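Local atomic coordinates of beta-glucosidase (Saccharopolyspora erythraea D, PDB entry 5M6G), a protein that probably hydrolyses terminal, non-reducing beta-D-glucosyl residues with release of beta-D-glucose, as a member of glycosyl hydrolase family 3. Residues Thr141-Ile147 and Trp560-Glu565; His287-Val293 and Ala330-Ile336; Gln112-Leu116 and Arg385-Gln389; Pro543-Ala547 and Met585-Phe591. One frame throughout, in Å; residues are numbered along the deposited sequence.

Interaction 1 of 4, residues Thr141-Ile147 and Trp560-Glu565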
loop_
_atom_site.group_PDB
_atom_site.type_symbol
_atom_site.label_atom_id
_atom_site.label_comp_id
_atom_site.label_asym_id
_atom_site.label_seq_id
_atom_site.Cartn_x
_atom_site.Cartn_y
_atom_site.Cartn_z
ATOM N N THR A 141 -13.061 3.848 -4.390
ATOM C CA THR A 141 -12.160 4.161 -5.495
ATOM C C THR A 141 -10.852 3.395 -5.346
ATOM O O THR A 141 -10.252 3.391 -4.269
ATOM C CB THR A 141 -11.870 5.662 -5.511
ATOM O OG1 THR A 141 -13.097 6.395 -5.406
ATOM C CG2 THR A 141 -11.145 6.059 -6.784
ATOM N N ILE A 142 -10.394 2.763 -6.426
ATOM C CA ILE A 142 -9.133 2.021 -6.404
ATOM C C ILE A 142 -8.122 2.768 -7.267
ATOM O O ILE A 142 -8.263 2.847 -8.495
ATOM C CB ILE A 142 -9.308 0.570 -6.868
ATOM C CG1 ILE A 142 -10.348 -0.157 -5.990
ATOM C CG2 ILE A 142 -7.953 -0.157 -6.862
ATOM C CD1 ILE A 142 -9.986 -0.213 -4.509
ATOM N N TYR A 143 -7.095 3.314 -6.619
ATOM C CA TYR A 143 -6.063 4.119 -7.251
ATOM C C TYR A 143 -4.952 3.226 -7.781
ATOM O O TYR A 143 -4.834 2.063 -7.376
ATOM C CB TYR A 143 -5.513 5.145 -6.244
ATOM C CG TYR A 143 -6.572 6.158 -5.848
ATOM C CD1 TYR A 143 -6.852 7.258 -6.661
ATOM C CD2 TYR A 143 -7.322 5.988 -4.694
ATOM C CE1 TYR A 143 -7.850 8.168 -6.320
ATOM C CE2 TYR A 143 -8.310 6.894 -4.334
ATOM C CZ TYR A 143 -8.576 7.975 -5.154
ATOM O OH TYR A 143 -9.561 8.868 -4.802
ATOM N N PRO A 144 -4.146 3.717 -8.725
ATOM C CA PRO A 144 -2.969 2.951 -9.148
ATOM C C PRO A 144 -2.103 2.592 -7.948
ATOM O O PRO A 144 -1.992 3.360 -6.987
ATOM C CB PRO A 144 -2.242 3.909 -10.098
ATOM C CG PRO A 144 -3.338 4.784 -10.655
ATOM C CD PRO A 144 -4.286 4.977 -9.479
ATOM N N HIS A 145 -1.506 1.407 -7.996
ATOM C CA HIS A 145 -0.549 1.068 -6.955
ATOM C C HIS A 145 0.674 1.984 -7.038
ATOM O O HIS A 145 0.901 2.696 -8.029
ATOM C CB HIS A 145 -0.137 -0.401 -7.047
ATOM C CG HIS A 145 -1.034 -1.333 -6.286
ATOM N ND1 HIS A 145 -1.236 -1.234 -4.923
ATOM C CD2 HIS A 145 -1.789 -2.378 -6.703
ATOM C CE1 HIS A 145 -2.059 -2.190 -4.530
ATOM N NE2 HIS A 145 -2.418 -2.894 -5.594
ATOM N N ASN A 146 1.467 1.948 -5.965
ATOM C CA ASN A 146 2.543 2.918 -5.772
ATOM C C ASN A 146 3.528 2.961 -6.942
ATOM O O ASN A 146 4.017 4.040 -7.298
ATOM C CB ASN A 146 3.290 2.614 -4.468
ATOM C CG ASN A 146 2.541 3.112 -3.247
ATOM O OD1 ASN A 146 1.551 3.820 -3.377
ATOM N ND2 ASN A 146 3.024 2.760 -2.054
ATOM N N ILE A 147 3.858 1.814 -7.539
ATOM C CA ILE A 147 4.882 1.835 -8.585
ATOM C C ILE A 147 4.439 2.732 -9.741
ATOM O O ILE A 147 5.210 3.574 -10.218
ATOM C CB ILE A 147 5.240 0.404 -9.045
ATOM C CG1 ILE A 147 6.354 0.437 -10.100
ATOM C CG2 ILE A 147 4.019 -0.350 -9.606
ATOM C CD1 ILE A 147 6.870 -0.938 -10.496
ATOM N N TRP A 560 1.373 -0.750 -15.413
ATOM C CA TRP A 560 1.519 -1.067 -13.972
ATOM C C TRP A 560 0.197 -1.690 -13.497
ATOM O O TRP A 560 -0.327 -2.588 -14.173
ATOM C CB TRP A 560 1.985 0.154 -13.201
ATOM C CG TRP A 560 3.094 0.870 -13.884
ATOM C CD1 TRP A 560 3.047 2.112 -14.441
ATOM C CD2 TRP A 560 4.416 0.364 -14.132
ATOM N NE1 TRP A 560 4.264 2.422 -15.015
ATOM C CE2 TRP A 560 5.123 1.368 -14.831
ATOM C CE3 TRP A 560 5.073 -0.829 -13.812
ATOM C CZ2 TRP A 560 6.463 1.216 -15.214
ATOM C CZ3 TRP A 560 6.402 -0.985 -14.203
ATOM C CH2 TRP A 560 7.082 0.037 -14.898
ATOM N N LEU A 561 -0.340 -1.281 -12.342
ATOM C CA LEU A 561 -1.601 -1.802 -11.808
ATOM C C LEU A 561 -2.520 -0.610 -11.598
ATOM O O LEU A 561 -2.574 -0.041 -10.492
ATOM C CB LEU A 561 -1.385 -2.572 -10.506
ATOM C CG LEU A 561 -0.390 -3.724 -10.632
ATOM C CD1 LEU A 561 0.039 -4.238 -9.246
ATOM C CD2 LEU A 561 -0.973 -4.839 -11.495
ATOM N N PRO A 562 -3.262 -0.200 -12.634
ATOM C CA PRO A 562 -3.878 1.138 -12.624
ATOM C C PRO A 562 -5.092 1.286 -11.732
ATOM O O PRO A 562 -5.478 2.425 -11.447
ATOM C CB PRO A 562 -4.258 1.365 -14.099
ATOM C CG PRO A 562 -4.350 -0.003 -14.690
ATOM C CD PRO A 562 -3.338 -0.851 -13.953
ATOM N N GLY A 563 -5.714 0.198 -11.291
ATOM C CA GLY A 563 -6.835 0.327 -10.383
ATOM C C GLY A 563 -8.189 0.304 -11.066
ATOM O O GLY A 563 -8.356 -0.317 -12.118
ATOM N N SER A 564 -9.172 0.978 -10.476
ATOM C CA SER A 564 -10.536 0.848 -10.976
ATOM C C SER A 564 -10.800 1.643 -12.250
ATOM O O SER A 564 -11.737 1.307 -12.977
ATOM C CB SER A 564 -11.536 1.261 -9.889
ATOM O OG SER A 564 -11.223 2.535 -9.375
ATOM N N GLU A 565 -10.000 2.662 -12.564
ATOM C CA GLU A 565 -10.330 3.545 -13.686
ATOM C C GLU A 565 -9.502 3.179 -14.922
ATOM O O GLU A 565 -8.609 3.906 -15.358
ATOM C CB GLU A 565 -10.142 5.003 -13.277
ATOM C CG GLU A 565 -10.910 5.369 -12.003
ATOM C CD GLU A 565 -12.339 4.824 -11.997
ATOM O OE1 GLU A 565 -13.070 5.022 -12.992
ATOM O OE2 GLU A 565 -12.736 4.192 -10.999
HETATM O O HOH W 1 -7.744 3.852 -10.998
HETATM O O HOH W 2 0.352 1.187 -10.581
#
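Ile-142 and Ser-564 hold one end of the contact by two bonds running in opposite directions. Ser-564 N gives a nearly straight bond to Ile-142 O (2.9 Å, 166° at the hydrogen), and Ile-142 N donates to Ser-564 OG at 3.1 Å. The hydroxyl gets there because OG sits between the backbone N and carbonyl carbon of its own residue (chi1 52°). With an alanine in place of this serine, Ile-142 N would probably be left without its hydroxyl acceptor, here in a buried contact. A water bridges further, donating to Ile-142 O and Pro-562 O and accepting from Glu-565 N. These segments join the two domains of the family 3 glycosidase: 141-147 belongs to the N-terminal, TIM-barrel-type domain, and 560-565 leaves strand 555-560 of the C-terminal domain's mixed sheet. In the middle, His-145 N donates to Leu-561 O at 3.1 Å, while the imidazole, whose NE2 is hydrogen-bonded to Gly-447 O, meets Leu-561 CD1 through CD2 (3.6 Å). At the other end Ile-147 can be followed outward from CB: its CG2 branch approaches Trp-560 CB (4.2 Å), CG1 lies over one indole face near the rim, and CD1 reaches Trp-560 CZ3 at 3.7 Å. Gly-563 is required by its backbone angles, and a CB there would also strike Ile-142 O.

Interaction 2 of 4, residues His287-Val293 and Ala330-Ile336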
loop_
_atom_site.group_PDB
_atom_site.type_symbol
_atom_site.label_atom_id
_atom_site.label_comp_id
_atom_site.label_asym_id
_atom_site.label_seq_id
_atom_site.Cartn_x
_atom_site.Cartn_y
_atom_site.Cartn_z
ATOM N N HIS A 287 12.258 -6.418 14.206
ATOM C CA HIS A 287 11.386 -6.363 15.380
ATOM C C HIS A 287 12.118 -6.604 16.699
ATOM O O HIS A 287 11.500 -6.467 17.759
ATOM C CB HIS A 287 10.242 -7.355 15.223
ATOM C CG HIS A 287 9.123 -6.819 14.383
ATOM N ND1 HIS A 287 9.213 -6.711 13.010
ATOM C CD2 HIS A 287 7.923 -6.293 14.723
ATOM C CE1 HIS A 287 8.103 -6.170 12.540
ATOM N NE2 HIS A 287 7.304 -5.906 13.560
ATOM N N ALA A 288 13.399 -6.948 16.673
ATOM C CA ALA A 288 14.192 -7.005 17.899
ATOM C C ALA A 288 15.324 -5.992 17.904
ATOM O O ALA A 288 16.166 -6.031 18.807
ATOM C CB ALA A 288 14.758 -8.411 18.125
ATOM N N SER A 289 15.368 -5.076 16.933
ATOM C CA SER A 289 16.524 -4.192 16.768
ATOM C C SER A 289 16.331 -2.951 17.624
ATOM O O SER A 289 15.773 -1.943 17.188
ATOM C CB SER A 289 16.734 -3.825 15.305
ATOM O OG SER A 289 17.814 -2.902 15.191
ATOM N N THR A 290 16.812 -3.021 18.866
ATOM C CA THR A 290 16.835 -1.830 19.704
ATOM C C THR A 290 17.575 -0.691 19.011
ATOM O O THR A 290 17.166 0.474 19.095
ATOM C CB THR A 290 17.486 -2.159 21.051
ATOM O OG1 THR A 290 16.842 -3.307 21.621
ATOM C CG2 THR A 290 17.352 -0.994 22.015
ATOM N N TYR A 291 18.659 -1.012 18.300
ATOM C CA TYR A 291 19.441 0.032 17.651
ATOM C C TYR A 291 18.611 0.761 16.596
ATOM O O TYR A 291 18.493 1.991 16.625
ATOM C CB TYR A 291 20.720 -0.552 17.033
ATOM C CG TYR A 291 21.509 0.477 16.253
ATOM C CD1 TYR A 291 22.069 1.574 16.896
ATOM C CD2 TYR A 291 21.679 0.362 14.874
ATOM C CE1 TYR A 291 22.775 2.533 16.198
ATOM C CE2 TYR A 291 22.390 1.315 14.159
ATOM C CZ TYR A 291 22.942 2.396 14.829
ATOM O OH TYR A 291 23.649 3.352 14.135
ATOM N N LEU A 292 18.007 0.019 15.666
ATOM C CA LEU A 292 17.317 0.701 14.576
ATOM C C LEU A 292 16.013 1.333 15.046
ATOM O O LEU A 292 15.679 2.447 14.627
ATOM C CB LEU A 292 17.074 -0.260 13.406
ATOM C CG LEU A 292 18.335 -0.668 12.639
ATOM C CD1 LEU A 292 17.988 -1.548 11.450
ATOM C CD2 LEU A 292 19.100 0.565 12.173
ATOM N N VAL A 293 15.271 0.658 15.928
ATOM C CA VAL A 293 13.948 1.156 16.314
ATOM C C VAL A 293 14.060 2.198 17.422
ATOM O O VAL A 293 13.501 3.295 17.325
ATOM C CB VAL A 293 13.028 -0.008 16.735
ATOM C CG1 VAL A 293 11.680 0.528 17.195
ATOM C CG2 VAL A 293 12.830 -0.971 15.592
ATOM N N ALA A 330 11.754 -9.189 23.849
ATOM C CA ALA A 330 12.716 -8.639 22.898
ATOM C C ALA A 330 12.104 -7.512 22.079
ATOM O O ALA A 330 12.765 -6.501 21.802
ATOM C CB ALA A 330 13.237 -9.738 21.974
ATOM N N SER A 331 10.836 -7.662 21.686
ATOM C CA SER A 331 10.247 -6.686 20.780
ATOM C C SER A 331 9.781 -5.436 21.519
ATOM O O SER A 331 9.967 -4.314 21.030
ATOM C CB SER A 331 9.093 -7.319 20.018
ATOM O OG SER A 331 8.798 -6.549 18.866
ATOM N N VAL A 332 9.169 -5.601 22.692
ATOM C CA VAL A 332 8.835 -4.426 23.490
ATOM C C VAL A 332 10.099 -3.641 23.837
ATOM O O VAL A 332 10.122 -2.407 23.747
ATOM C CB VAL A 332 8.046 -4.828 24.755
ATOM C CG1 VAL A 332 7.794 -3.613 25.629
ATOM C CG2 VAL A 332 6.708 -5.499 24.379
ATOM N N ASN A 333 11.166 -4.330 24.253
ATOM C CA ASN A 333 12.379 -3.601 24.620
ATOM C C ASN A 333 13.089 -3.024 23.407
ATOM O O ASN A 333 13.884 -2.090 23.555
ATOM C CB ASN A 333 13.339 -4.492 25.426
ATOM C CG ASN A 333 12.893 -4.661 26.876
ATOM O OD1 ASN A 333 12.208 -3.799 27.420
ATOM N ND2 ASN A 333 13.270 -5.772 27.498
ATOM N N ALA A 334 12.810 -3.531 22.208
ATOM C CA ALA A 334 13.355 -2.886 21.021
ATOM C C ALA A 334 12.774 -1.494 20.808
ATOM O O ALA A 334 13.360 -0.704 20.059
ATOM C CB ALA A 334 13.116 -3.755 19.780
ATOM N N GLY A 335 11.647 -1.163 21.451
ATOM C CA GLY A 335 11.057 0.152 21.312
ATOM C C GLY A 335 9.722 0.198 20.581
ATOM O O GLY A 335 9.200 1.297 20.370
ATOM N N ILE A 336 9.153 -0.944 20.190
ATOM C CA ILE A 336 7.849 -0.947 19.527
ATOM C C ILE A 336 6.750 -0.626 20.537
ATOM O O ILE A 336 6.770 -1.097 21.681
ATOM C CB ILE A 336 7.617 -2.299 18.827
ATOM C CG1 ILE A 336 8.648 -2.483 17.709
ATOM C CG2 ILE A 336 6.189 -2.401 18.245
ATOM C CD1 ILE A 336 8.514 -3.786 16.950
HETATM O O HOH W 3 15.558 -6.346 21.708
#
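Ser-331 and His-287 supply the direct polar link: Ser-331 OG donates to His-287 O over 2.9 Å. With OG opposite the serine's own N (chi1 -162°), the hydroxyl reaches the carbonyl at a C=O...O angle of 142°, tilted 15° from its plane. A CA-H...O contact from Ser-331 CA meets the same His-287 O at 3.3 Å. Replacing Ser-331 by alanine is likely to deprive His-287 O of its hydroxyl donor. A second polar link is indirect, through a water that donates to Ala-288 O and to Ala-330 O (2.8 Å). Both segments belong to the TIM-barrel-type N-terminal domain, where the start of helix 290-300 lies against the end of helix 325-334. Ser-289 is the N-cap of the first, its OG accepting from Leu-292 N, and Gly-335 closes the second in a Schellman motif. Van der Waals contacts set side chains on backbone: Ala-334 CB on Ala-288 C (3.7 Å), Val-293 CB on Ala-334 O (3.4 Å). The apolar pairs, Ala-288 CB with Ala-330 CB and Val-293 CG1 with Ile-336 CG1, are looser, each at 4.3 Å. Ile-336 CD1 approaches His-287 CD2 at 3.4 Å. Outside, Asp-310 N bonds to the imidazole NE2; Asp-310 lines the sorbitol pocket.

Interaction 3 of 4, residues Gln112-Leu116 and Arg385-Gln389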
loop_
_atom_site.group_PDB
_atom_site.type_symbol
_atom_site.label_atom_id
_atom_site.label_comp_id
_atom_site.label_asym_id
_atom_site.label_seq_id
_atom_site.Cartn_x
_atom_site.Cartn_y
_atom_site.Cartn_z
ATOM N N GLN A 112 -16.524 0.928 18.657
ATOM C CA GLN A 112 -16.299 2.145 19.425
ATOM C C GLN A 112 -17.270 2.256 20.595
ATOM O O GLN A 112 -16.866 2.628 21.704
ATOM C CB GLN A 112 -16.409 3.355 18.504
ATOM C CG GLN A 112 -15.828 4.620 19.068
ATOM C CD GLN A 112 -14.343 4.488 19.348
ATOM O OE1 GLN A 112 -13.957 4.003 20.404
ATOM N NE2 GLN A 112 -13.508 4.909 18.400
ATOM N N ARG A 113 -18.549 1.915 20.383
ATOM C CA ARG A 113 -19.509 1.968 21.490
ATOM C C ARG A 113 -19.041 1.133 22.676
ATOM O O ARG A 113 -19.156 1.559 23.838
ATOM C CB ARG A 113 -20.891 1.489 21.026
ATOM C CG ARG A 113 -21.663 2.480 20.168
ATOM C CD ARG A 113 -23.139 2.086 20.093
ATOM N NE ARG A 113 -23.302 0.862 19.326
ATOM C CZ ARG A 113 -23.420 0.831 18.002
ATOM N NH1 ARG A 113 -23.417 1.958 17.300
ATOM N NH2 ARG A 113 -23.549 -0.333 17.377
ATOM N N ALA A 114 -18.514 -0.065 22.408
ATOM C CA ALA A 114 -18.042 -0.925 23.487
ATOM C C ALA A 114 -16.814 -0.337 24.170
ATOM O O ALA A 114 -16.738 -0.313 25.408
ATOM C CB ALA A 114 -17.749 -2.323 22.953
ATOM N N ALA A 115 -15.854 0.164 23.387
ATOM C CA ALA A 115 -14.669 0.788 23.976
ATOM C C ALA A 115 -15.043 1.981 24.851
ATOM O O ALA A 115 -14.471 2.177 25.930
ATOM C CB ALA A 115 -13.701 1.220 22.872
ATOM N N LEU A 116 -16.005 2.789 24.407
ATOM C CA LEU A 116 -16.409 3.963 25.169
ATOM C C LEU A 116 -17.120 3.620 26.474
ATOM O O LEU A 116 -17.295 4.514 27.307
ATOM C CB LEU A 116 -17.321 4.854 24.318
ATOM C CG LEU A 116 -16.742 5.513 23.059
ATOM C CD1 LEU A 116 -17.835 6.241 22.295
ATOM C CD2 LEU A 116 -15.610 6.458 23.361
ATOM N N ARG A 385 -14.818 13.115 19.096
ATOM C CA ARG A 385 -15.610 12.658 17.945
ATOM C C ARG A 385 -15.224 11.220 17.632
ATOM O O ARG A 385 -14.430 10.965 16.716
ATOM C CB ARG A 385 -15.373 13.551 16.726
ATOM C CG ARG A 385 -15.851 14.983 16.901
ATOM C CD ARG A 385 -15.254 15.909 15.848
ATOM N NE ARG A 385 -13.831 16.143 16.083
ATOM C CZ ARG A 385 -13.358 16.961 17.021
ATOM N NH1 ARG A 385 -14.194 17.627 17.815
ATOM N NH2 ARG A 385 -12.052 17.115 17.168
ATOM N N PRO A 386 -15.744 10.253 18.387
ATOM C CA PRO A 386 -15.275 8.869 18.231
ATOM C C PRO A 386 -15.897 8.087 17.079
ATOM O O PRO A 386 -15.369 7.020 16.738
ATOM C CB PRO A 386 -15.653 8.235 19.576
ATOM C CG PRO A 386 -16.811 9.024 20.034
ATOM C CD PRO A 386 -16.504 10.431 19.635
ATOM N N PHE A 387 -16.986 8.551 16.477
ATOM C CA PHE A 387 -17.771 7.711 15.584
ATOM C C PHE A 387 -17.538 8.065 14.119
ATOM O O PHE A 387 -16.951 9.091 13.770
ATOM C CB PHE A 387 -19.262 7.812 15.929
ATOM C CG PHE A 387 -19.595 7.282 17.298
ATOM C CD1 PHE A 387 -19.499 5.921 17.572
ATOM C CD2 PHE A 387 -20.018 8.135 18.306
ATOM C CE1 PHE A 387 -19.811 5.430 18.833
ATOM C CE2 PHE A 387 -20.315 7.650 19.556
ATOM C CZ PHE A 387 -20.208 6.297 19.825
ATOM N N ALA A 388 -18.017 7.183 13.252
ATOM C CA ALA A 388 -17.829 7.372 11.825
ATOM C C ALA A 388 -18.507 8.652 11.359
ATOM O O ALA A 388 -19.601 8.997 11.806
ATOM C CB ALA A 388 -18.377 6.166 11.060
ATOM N N GLN A 389 -17.840 9.353 10.445
ATOM C CA GLN A 389 -18.335 10.604 9.869
ATOM C C GLN A 389 -19.188 10.263 8.654
ATOM O O GLN A 389 -18.729 10.274 7.511
ATOM C CB GLN A 389 -17.167 11.488 9.468
ATOM C CG GLN A 389 -16.485 12.184 10.604
ATOM C CD GLN A 389 -15.013 12.301 10.315
ATOM O OE1 GLN A 389 -14.184 11.543 10.828
ATOM N NE2 GLN A 389 -14.694 13.177 9.398
#
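Helix 101-116, the connection between neighbouring parallel strands 87-90 and 125-128 of the barrel-type domain, presents Gln-112, Arg-113 and Leu-116 to Pro-386 and Phe-387. The polar tie is a long one: Gln-112 NE2 donates to Pro-386 O at 3.3 Å. Its N-H...O angle of 142° marks a bent bond, and the oxygen lies 22° out of the glutamine amide plane. In Gln-112, CG, anti to the backbone N (chi1 -164°), comes to 3.7 Å from Pro-386 CB, and the bend at chi2 then swings the amide to the carbonyl. The other end of that amide is used as well, because Gln-112 OE1 accepts from Leu-124 N; two partners on separate atoms should restrain its rotation. Pro-386 and Phe-387 lie in the irregular loop leading from helix 363-379 to helix 399-412, probably part of the linker from the barrel to the C-terminal domain, since strand 414-418 of the second sheet follows directly. Leu-116 meets both loop residues mainly through CD1, which is 3.7 Å from Pro-386 CG and 3.4 Å from Phe-387 CZ. Along the other side of the phenyl tip, Arg-113 meets the ring with its aliphatic part, CG lying 3.7 Å from Phe-387 CE1. Gln-112 CB adds a looser approach to the same CE1 atom, at 4.0 Å. Phe-387 is largely solvent-exposed, and the next residue's backbone, Ala-388 N, is hydrogen-bonded to Asp-109 OD1 of the same helix.

Interaction 4 of 4, residues Pro543-Ala547 and Met585-Phe591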
loop_
_atom_site.group_PDB
_atom_site.type_symbol
_atom_site.label_atom_id
_atom_site.label_comp_id
_atom_site.label_asym_id
_atom_site.label_seq_id
_atom_site.Cartn_x
_atom_site.Cartn_y
_atom_site.Cartn_z
ATOM N N PRO A 543 8.778 -4.327 -13.679
ATOM C CA PRO A 543 9.294 -4.728 -14.992
ATOM C C PRO A 543 9.174 -6.237 -15.165
ATOM O O PRO A 543 9.280 -7.002 -14.203
ATOM C CB PRO A 543 10.763 -4.278 -14.953
ATOM C CG PRO A 543 10.775 -3.149 -13.942
ATOM C CD PRO A 543 9.773 -3.568 -12.892
ATOM N N LEU A 544 8.917 -6.655 -16.404
ATOM C CA LEU A 544 8.896 -8.060 -16.779
ATOM C C LEU A 544 9.987 -8.313 -17.809
ATOM O O LEU A 544 10.391 -7.407 -18.540
ATOM C CB LEU A 544 7.529 -8.476 -17.351
ATOM C CG LEU A 544 6.327 -8.323 -16.426
ATOM C CD1 LEU A 544 5.056 -8.822 -17.145
ATOM C CD2 LEU A 544 6.535 -9.046 -15.091
ATOM N N ASP A 545 10.454 -9.556 -17.865
ATOM C CA ASP A 545 11.594 -9.932 -18.705
ATOM C C ASP A 545 11.112 -10.134 -20.140
ATOM O O ASP A 545 10.598 -11.198 -20.491
ATOM C CB ASP A 545 12.242 -11.188 -18.143
ATOM C CG ASP A 545 13.605 -11.469 -18.745
ATOM O OD1 ASP A 545 14.115 -10.637 -19.531
ATOM O OD2 ASP A 545 14.170 -12.528 -18.407
ATOM N N ILE A 546 11.275 -9.103 -20.975
ATOM C CA ILE A 546 10.691 -9.064 -22.311
ATOM C C ILE A 546 11.712 -8.764 -23.391
ATOM O O ILE A 546 11.329 -8.590 -24.552
ATOM C CB ILE A 546 9.562 -8.022 -22.386
ATOM C CG1 ILE A 546 10.154 -6.655 -22.026
ATOM C CG2 ILE A 546 8.394 -8.421 -21.494
ATOM C CD1 ILE A 546 9.242 -5.532 -22.210
ATOM N N ALA A 547 12.995 -8.645 -23.040
ATOM C CA ALA A 547 13.982 -8.146 -23.993
ATOM C C ALA A 547 14.096 -9.035 -25.221
ATOM O O ALA A 547 14.448 -8.552 -26.301
ATOM C CB ALA A 547 15.349 -8.014 -23.319
ATOM N N MET A 585 11.619 2.201 -11.944
ATOM C CA MET A 585 12.586 1.127 -11.754
ATOM C C MET A 585 13.356 0.950 -13.054
ATOM O O MET A 585 12.815 1.167 -14.142
ATOM C CB MET A 585 11.928 -0.226 -11.378
ATOM C CG MET A 585 11.507 -0.422 -9.907
ATOM S SD MET A 585 10.161 0.674 -9.446
ATOM C CE MET A 585 9.566 0.005 -7.880
ATOM N N THR A 586 14.621 0.553 -12.934
ATOM C CA THR A 586 15.415 0.194 -14.102
ATOM C C THR A 586 14.902 -1.119 -14.696
ATOM O O THR A 586 14.638 -2.080 -13.970
ATOM C CB THR A 586 16.887 0.069 -13.699
ATOM O OG1 THR A 586 17.378 1.346 -13.266
ATOM C CG2 THR A 586 17.724 -0.406 -14.856
ATOM N N TRP A 587 14.759 -1.171 -16.017
ATOM C CA TRP A 587 14.132 -2.312 -16.683
ATOM C C TRP A 587 15.200 -3.262 -17.222
ATOM O O TRP A 587 15.996 -2.878 -18.086
ATOM C CB TRP A 587 13.215 -1.842 -17.810
ATOM C CG TRP A 587 12.219 -2.871 -18.244
ATOM C CD1 TRP A 587 12.485 -4.106 -18.773
ATOM C CD2 TRP A 587 10.787 -2.751 -18.201
ATOM N NE1 TRP A 587 11.300 -4.764 -19.059
ATOM C CE2 TRP A 587 10.248 -3.953 -18.712
ATOM C CE3 TRP A 587 9.911 -1.745 -17.775
ATOM C CZ2 TRP A 587 8.876 -4.176 -18.802
ATOM C CZ3 TRP A 587 8.540 -1.972 -17.871
ATOM C CH2 TRP A 587 8.041 -3.172 -18.381
ATOM N N MET A 588 15.160 -4.516 -16.771
ATOM C CA MET A 588 16.220 -5.484 -17.046
ATOM C C MET A 588 16.316 -5.850 -18.533
ATOM O O MET A 588 15.309 -5.943 -19.246
ATOM C CB MET A 588 15.974 -6.759 -16.234
ATOM C CG MET A 588 14.796 -7.590 -16.771
ATOM S SD MET A 588 14.173 -8.861 -15.676
ATOM C CE MET A 588 12.808 -7.993 -14.888
ATOM N N ARG A 589 17.560 -6.076 -18.999
ATOM C CA ARG A 589 17.769 -6.803 -20.249
ATOM C C ARG A 589 17.580 -8.295 -20.042
ATOM O O ARG A 589 17.269 -9.025 -20.989
ATOM C CB ARG A 589 19.180 -6.580 -20.810
ATOM C CG ARG A 589 19.396 -5.276 -21.522
ATOM C CD ARG A 589 20.757 -5.251 -22.236
ATOM N NE ARG A 589 21.060 -3.895 -22.674
ATOM C CZ ARG A 589 20.540 -3.328 -23.754
ATOM N NH1 ARG A 589 19.682 -4.000 -24.519
ATOM N NH2 ARG A 589 20.866 -2.081 -24.062
ATOM N N SER A 590 17.788 -8.752 -18.814
ATOM C CA SER A 590 17.777 -10.168 -18.501
ATOM C C SER A 590 17.476 -10.324 -17.020
ATOM O O SER A 590 17.952 -9.534 -16.202
ATOM C CB SER A 590 19.123 -10.816 -18.847
ATOM O OG SER A 590 19.253 -12.065 -18.213
ATOM N N PHE A 591 16.675 -11.341 -16.695
ATOM C CA PHE A 591 16.466 -11.747 -15.309
ATOM C C PHE A 591 17.790 -11.939 -14.565
ATOM O O PHE A 591 17.865 -11.713 -13.349
ATOM C CB PHE A 591 15.646 -13.036 -15.311
ATOM C CG PHE A 591 15.205 -13.486 -13.963
ATOM C CD1 PHE A 591 14.103 -12.892 -13.345
ATOM C CD2 PHE A 591 15.866 -14.523 -13.319
ATOM C CE1 PHE A 591 13.681 -13.313 -12.094
ATOM C CE2 PHE A 591 15.456 -14.952 -12.067
ATOM C CZ PHE A 591 14.350 -14.347 -11.454
HETATM O O HOH W 4 13.815 -8.119 -20.274
HETATM O O HOH W 5 16.348 -13.475 -19.158
#
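Pro-543 faces Trp-587, their CA atoms 5.7 Å apart, where two irregular chains run alongside each other. The spacing is similar at the far end, where the CA atoms of Ala-547 and Arg-589 are 5.5 Å apart. Neither segment forms regular strand, and the links between them go through side chains and water. Pro-543 sets the CA-CB side of its ring over one face of the indole, the rest tilting off it. Its CA is 3.7 Å from the centroid of the six-membered ring of Trp-587 and only 5° off the normal, a CH-pi contact, and Pro-543 CB sits 3.6 Å from Trp-587 CD2. CG of Trp-587 is anti to the backbone N (chi1 -161°), and NE1 then donates to Leu-544 O at 2.8 Å, a bond made weak by its 127° angle at the hydrogen. Ile-546 CD1 meets Trp-587 CZ2 obliquely (3.7 Å). Met-588 passes beside the proline, with CE 3.7 Å from Pro-543 O, a buried carbonyl with no polar partner, and SD near Asp-545 CB. The carboxylate of Asp-545 works mainly through water: one molecule donates to OD1 and to Met-588 O while accepting from Ile-546 N, a second donates to OD2 and accepts from Phe-591 N, and a weak direct bond runs from Phe-591 N to OD2 (3.3 Å). Beyond the segments, the indole meets Phe-606 edge-to-face and rests on Ala-558 and Trp-560 of strand 555-560, against which Ile-546 also packs through Leu-556, so the contact lies beside that strand of the C-terminal mixed sheet.

How the interactions relate
From the N terminus, 112-116 opens interaction 3 and 141-147 opens interaction 1. Inside both loops, interaction 2 closes a short loop of its own within the N-terminal barrel-type domain. Segment 385-389 then closes interaction 3, tying helix 101-116 to the loop between helices 363-379 and 399-412, while interaction 1 is still open, so the two cross. Segment 543-547 next opens interaction 4, 560-565 closes interaction 1, and 585-591 closes interaction 4, a second crossing that joins two C-terminal-domain loops beside strand 555-560. Interaction 1 joins the two domains and touches interaction 4, for Ile-147 CD1 lies 3.8 Å from Met-585 SD. Interactions 3 and 4 have centres about 49 Å apart.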